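PDB 2R55: StAR-related lipid transfer protein 5 from Homo sapiens, which probably binds cholesterol or other sterols and may carry them, or other lipids, within the cell. Local coordinates for residues A25-Q37 / L139-T153. Residues are numbered along the deposited sequence; the frame is centred on the assembly and turned at random.
Sequences AQMSEAVAEKMLQ and LVKRYEDGTISSNAT
Beneath Ala-32, the amide of Asn-151 shows how a buried polar group can face a helix and still have its donors satisfied from its own sheet. CB of Ala-32 sits 3.5 Å from CG of Asn-151, while Asn-151 OD1 lies against aliphatic carbon, 3.3 Å from CB of Met-35. CG anti to the carbonyl carbon (chi1 -55°) brings the Asn-151 amide under the helix and chi2 (-86°) sets its plane; ND2 then donates to Ser-149 OG at 2.7 Å and to Leu-139 O at 3.2 Å. That carbonyl also accepts the backbone N of Asn-151, and the two donors reach it from opposite faces of its plane. Replacing Asn-151 by alanine is likely to open a gap under Ala-32 and Met-35 and to cost Ser-149 OG and Leu-139 O a donor. In the helix-grip START fold the N-terminal helix packs across the outside of the curved sheet, here over the hairpin of strands 132-142 and 148-154. Beside the amide, Val-31 CG2 packs 3.6 Å from CB of Thr-153. Toward the partly exposed side the extended Lys-141 chain runs past Ala-32, and its NZ forms a salt bridge to Glu-29 OE2 (3.1 Å), meeting the oxygen from above the carboxylate plane. Farther along, both methyls of Leu-36 lie 4.1 Å from CE1 of Tyr-143, CD2 approaching obliquely, and Ser-150, pointing away from the helix, hydrogen-bonds through OG to Cys-176 N on strand 167-180.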
loop_
_atom_site.group_PDB
_atom_site.type_symbol
_atom_site.label_atom_id
_atom_site.label_comp_id
_atom_site.label_asym_id
_atom_site.label_seq_id
_atom_site.Cartn_x
_atom_site.Cartn_y
_atom_site.Cartn_z
ATOM N N ALA A 25 7.040 -11.965 -13.925
ATOM C CA ALA A 25 6.611 -12.791 -12.803
ATOM C C ALA A 25 7.698 -12.841 -11.740
ATOM O O ALA A 25 7.415 -12.873 -10.545
ATOM C CB ALA A 25 6.266 -14.199 -13.274
ATOM N N GLN A 26 8.943 -12.820 -12.190
ATOM C CA GLN A 26 10.077 -13.022 -11.313
ATOM C C GLN A 26 10.306 -11.856 -10.363
ATOM O O GLN A 26 10.328 -12.061 -9.153
ATOM C CB GLN A 26 11.329 -13.259 -12.136
ATOM C CG GLN A 26 12.192 -14.378 -11.652
ATOM C CD GLN A 26 13.435 -14.507 -12.489
ATOM O OE1 GLN A 26 13.389 -14.965 -13.630
ATOM N NE2 GLN A 26 14.558 -14.082 -11.933
ATOM N N MET A 27 10.472 -10.640 -10.887
ATOM C CA MET A 27 10.768 -9.506 -10.012
ATOM C C MET A 27 9.593 -9.164 -9.106
ATOM O O MET A 27 9.776 -8.619 -8.026
ATOM C CB MET A 27 11.309 -8.284 -10.772
ATOM C CG MET A 27 10.390 -7.629 -11.792
ATOM S SD MET A 27 11.030 -5.997 -12.351
ATOM C CE MET A 27 10.485 -4.916 -11.008
ATOM N N SER A 28 8.394 -9.519 -9.533
ATOM C CA SER A 28 7.221 -9.377 -8.692
ATOM C C SER A 28 7.180 -10.433 -7.600
ATOM O O SER A 28 6.712 -10.166 -6.497
ATOM C CB SER A 28 5.967 -9.494 -9.534
ATOM O OG SER A 28 6.043 -10.642 -10.342
ATOM N N GLU A 29 7.660 -11.638 -7.910
ATOM C CA GLU A 29 7.793 -12.694 -6.907
ATOM C C GLU A 29 8.778 -12.320 -5.807
ATOM O O GLU A 29 8.497 -12.528 -4.625
ATOM C CB GLU A 29 8.179 -14.026 -7.540
ATOM C CG GLU A 29 7.610 -15.240 -6.804
ATOM C CD GLU A 29 6.082 -15.351 -6.909
ATOM O OE1 GLU A 29 5.468 -14.647 -7.747
ATOM O OE2 GLU A 29 5.489 -16.156 -6.155
ATOM N N ALA A 30 9.922 -11.763 -6.199
ATOM C CA ALA A 30 10.850 -11.143 -5.253
ATOM C C ALA A 30 10.163 -10.154 -4.311
ATOM O O ALA A 30 10.501 -10.071 -3.134
ATOM C CB ALA A 30 12.002 -10.446 -5.999
ATOM N N VAL A 31 9.197 -9.415 -4.843
ATOM C CA VAL A 31 8.522 -8.357 -4.090
ATOM C C VAL A 31 7.712 -8.953 -2.949
ATOM O O VAL A 31 7.899 -8.569 -1.788
ATOM C CB VAL A 31 7.640 -7.489 -5.005
ATOM C CG1 VAL A 31 6.689 -6.622 -4.186
ATOM C CG2 VAL A 31 8.509 -6.646 -5.909
ATOM N N ALA A 32 6.840 -9.895 -3.287
ATOM C CA ALA A 32 6.073 -10.645 -2.311
ATOM C C ALA A 32 6.963 -11.376 -1.287
ATOM O O ALA A 32 6.646 -11.393 -0.091
ATOM C CB ALA A 32 5.162 -11.632 -3.020
ATOM N N GLU A 33 8.068 -11.968 -1.743
ATOM C CA GLU A 33 9.039 -12.592 -0.820
ATOM C C GLU A 33 9.512 -11.610 0.258
ATOM O O GLU A 33 9.520 -11.957 1.442
ATOM C CB GLU A 33 10.217 -13.232 -1.566
ATOM C CG GLU A 33 9.956 -14.692 -1.949
ATOM C CD GLU A 33 10.675 -15.133 -3.236
ATOM O OE1 GLU A 33 11.736 -14.538 -3.597
ATOM O OE2 GLU A 33 10.164 -16.079 -3.886
ATOM N N LYS A 34 9.855 -10.380 -0.152
ATOM C CA LYS A 34 10.257 -9.334 0.788
ATOM C C LYS A 34 9.119 -8.933 1.713
ATOM O O LYS A 34 9.294 -8.736 2.909
ATOM C CB LYS A 34 10.783 -8.112 0.034
ATOM C CG LYS A 34 12.238 -8.266 -0.379
ATOM C CD LYS A 34 12.583 -7.247 -1.422
ATOM C CE LYS A 34 14.012 -7.379 -1.884
ATOM N NZ LYS A 34 14.268 -6.246 -2.798
ATOM N N MET A 35 7.942 -8.817 1.132
ATOM C CA MET A 35 6.765 -8.516 1.885
ATOM C C MET A 35 6.522 -9.576 2.948
ATOM O O MET A 35 6.288 -9.257 4.107
ATOM C CB MET A 35 5.601 -8.371 0.931
ATOM C CG MET A 35 5.536 -6.985 0.326
ATOM S SD MET A 35 4.846 -5.802 1.495
ATOM C CE MET A 35 3.146 -6.337 1.555
ATOM N N LEU A 36 6.650 -10.835 2.569
ATOM C CA LEU A 36 6.519 -11.918 3.529
ATOM C C LEU A 36 7.500 -11.769 4.697
ATOM O O LEU A 36 7.129 -11.968 5.862
ATOM C CB LEU A 36 6.650 -13.278 2.839
ATOM C CG LEU A 36 6.111 -14.486 3.627
ATOM C CD1 LEU A 36 4.651 -14.261 4.075
ATOM C CD2 LEU A 36 6.271 -15.826 2.862
ATOM N N GLN A 37 8.738 -11.382 4.390
ATOM C CA GLN A 37 9.739 -11.197 5.424
ATOM C C GLN A 37 9.412 -9.986 6.311
ATOM O O GLN A 37 9.570 -10.063 7.534
ATOM C CB GLN A 37 11.167 -11.174 4.840
ATOM C CG GLN A 37 12.179 -12.133 5.555
ATOM C CD GLN A 37 11.666 -13.587 5.702
ATOM O OE1 GLN A 37 10.833 -14.066 4.908
ATOM N NE2 GLN A 37 12.172 -14.294 6.723
ATOM N N LEU A 139 1.421 -7.480 -7.780
ATOM C CA LEU A 139 1.107 -8.894 -7.854
ATOM C C LEU A 139 0.223 -9.232 -6.674
ATOM O O LEU A 139 0.532 -8.871 -5.525
ATOM C CB LEU A 139 2.404 -9.725 -7.815
ATOM C CG LEU A 139 2.524 -11.274 -7.742
ATOM C CD1 LEU A 139 2.506 -11.813 -6.326
ATOM C CD2 LEU A 139 1.538 -12.059 -8.634
ATOM N N VAL A 140 -0.887 -9.904 -6.973
ATOM C CA VAL A 140 -1.736 -10.508 -5.965
ATOM C C VAL A 140 -1.284 -11.952 -5.790
ATOM O O VAL A 140 -1.136 -12.691 -6.761
ATOM C CB VAL A 140 -3.218 -10.488 -6.397
ATOM C CG1 VAL A 140 -4.071 -11.287 -5.421
ATOM C CG2 VAL A 140 -3.732 -9.051 -6.519
ATOM N N LYS A 141 -1.054 -12.356 -4.549
ATOM C CA LYS A 141 -0.642 -13.715 -4.256
ATOM C C LYS A 141 -1.438 -14.177 -3.059
ATOM O O LYS A 141 -1.651 -13.403 -2.123
ATOM C CB LYS A 141 0.852 -13.773 -3.947
ATOM C CG LYS A 141 1.467 -15.187 -3.951
ATOM C CD LYS A 141 2.974 -15.123 -3.686
ATOM C CE LYS A 141 3.602 -16.509 -3.558
ATOM N NZ LYS A 141 5.041 -16.405 -3.142
ATOM N N ARG A 142 -1.857 -15.442 -3.097
ATOM C CA ARG A 142 -2.755 -16.005 -2.102
ATOM C C ARG A 142 -2.040 -17.092 -1.319
ATOM O O ARG A 142 -1.337 -17.924 -1.899
ATOM C CB ARG A 142 -3.985 -16.581 -2.805
ATOM C CG ARG A 142 -4.443 -15.681 -3.936
ATOM C CD ARG A 142 -5.407 -16.314 -4.893
ATOM N NE ARG A 142 -6.329 -15.278 -5.337
ATOM C CZ ARG A 142 -7.521 -15.061 -4.786
ATOM N NH1 ARG A 142 -7.949 -15.827 -3.783
ATOM N NH2 ARG A 142 -8.286 -14.080 -5.245
ATOM N N TYR A 143 -2.222 -17.089 -0.001
ATOM C CA TYR A 143 -1.505 -18.017 0.867
ATOM C C TYR A 143 -2.350 -19.211 1.336
ATOM O O TYR A 143 -3.556 -19.291 1.093
ATOM C CB TYR A 143 -0.804 -17.270 2.018
ATOM C CG TYR A 143 0.344 -16.409 1.513
ATOM C CD1 TYR A 143 1.644 -16.907 1.464
ATOM C CD2 TYR A 143 0.114 -15.110 1.036
ATOM C CE1 TYR A 143 2.689 -16.140 0.986
ATOM C CE2 TYR A 143 1.149 -14.331 0.542
ATOM C CZ TYR A 143 2.438 -14.850 0.522
ATOM O OH TYR A 143 3.467 -14.081 0.031
ATOM N N GLU A 144 -1.694 -20.145 1.998
ATOM C CA GLU A 144 -2.320 -21.413 2.342
ATOM C C GLU A 144 -3.341 -21.275 3.462
ATOM O O GLU A 144 -4.268 -22.078 3.552
ATOM C CB GLU A 144 -1.248 -22.422 2.731
ATOM C CG GLU A 144 -0.253 -22.729 1.616
ATOM C CD GLU A 144 -0.761 -23.804 0.673
ATOM O OE1 GLU A 144 -0.310 -24.967 0.799
ATOM O OE2 GLU A 144 -1.624 -23.486 -0.182
ATOM N N ASP A 145 -3.167 -20.252 4.302
ATOM C CA ASP A 145 -4.050 -20.042 5.443
ATOM C C ASP A 145 -5.346 -19.344 5.038
ATOM O O ASP A 145 -6.309 -19.316 5.811
ATOM C CB ASP A 145 -3.332 -19.267 6.550
ATOM C CG ASP A 145 -2.977 -17.845 6.143
ATOM O OD1 ASP A 145 -1.980 -17.638 5.411
ATOM O OD2 ASP A 145 -3.686 -16.918 6.586
ATOM N N GLY A 146 -5.356 -18.799 3.820
ATOM C CA GLY A 146 -6.473 -18.021 3.311
ATOM C C GLY A 146 -6.067 -16.582 3.038
ATOM O O GLY A 146 -6.717 -15.876 2.258
ATOM N N THR A 147 -4.991 -16.152 3.693
ATOM C CA THR A 147 -4.437 -14.829 3.495
ATOM C C THR A 147 -4.384 -14.493 2.009
ATOM O O THR A 147 -3.945 -15.304 1.188
ATOM C CB THR A 147 -3.031 -14.694 4.146
ATOM O OG1 THR A 147 -3.146 -14.842 5.565
ATOM C CG2 THR A 147 -2.421 -13.343 3.870
ATOM N N ILE A 148 -4.886 -13.304 1.679
ATOM C CA ILE A 148 -4.757 -12.739 0.351
ATOM C C ILE A 148 -3.870 -11.512 0.552
ATOM O O ILE A 148 -4.041 -10.773 1.525
ATOM C CB ILE A 148 -6.136 -12.358 -0.249
ATOM C CG1 ILE A 148 -7.182 -13.444 0.046
ATOM C CG2 ILE A 148 -6.031 -12.159 -1.759
ATOM C CD1 ILE A 148 -8.618 -13.071 -0.283
ATOM N N SER A 149 -2.907 -11.303 -0.342
ATOM C CA SER A 149 -1.987 -10.175 -0.198
ATOM C C SER A 149 -1.801 -9.368 -1.478
ATOM O O SER A 149 -2.022 -9.875 -2.590
ATOM C CB SER A 149 -0.623 -10.648 0.306
ATOM O OG SER A 149 0.215 -11.014 -0.775
ATOM N N SER A 150 -1.388 -8.108 -1.313
ATOM C CA SER A 150 -1.032 -7.288 -2.445
ATOM C C SER A 150 0.402 -6.872 -2.272
ATOM O O SER A 150 0.838 -6.519 -1.169
ATOM C CB SER A 150 -1.957 -6.074 -2.592
ATOM O OG SER A 150 -2.028 -5.307 -1.403
ATOM N N ASN A 151 1.132 -6.907 -3.376
ATOM C CA ASN A 151 2.572 -6.745 -3.357
ATOM C C ASN A 151 2.954 -5.866 -4.528
ATOM O O ASN A 151 2.883 -6.273 -5.686
ATOM C CB ASN A 151 3.247 -8.116 -3.465
ATOM C CG ASN A 151 2.772 -9.106 -2.383
ATOM O OD1 ASN A 151 3.300 -9.139 -1.273
ATOM N ND2 ASN A 151 1.788 -9.913 -2.719
ATOM N N ALA A 152 3.354 -4.644 -4.217
ATOM C CA ALA A 152 3.515 -3.636 -5.221
ATOM C C ALA A 152 4.924 -3.066 -5.156
ATOM O O ALA A 152 5.444 -2.837 -4.073
ATOM C CB ALA A 152 2.480 -2.565 -4.992
ATOM N N THR A 153 5.552 -2.877 -6.317
ATOM C CA THR A 153 6.822 -2.149 -6.397
ATOM C C THR A 153 6.858 -1.219 -7.626
ATOM O O THR A 153 6.187 -1.480 -8.607
ATOM C CB THR A 153 8.053 -3.104 -6.363
ATOM O OG1 THR A 153 9.147 -2.468 -5.688
ATOM C CG2 THR A 153 8.511 -3.491 -7.765
#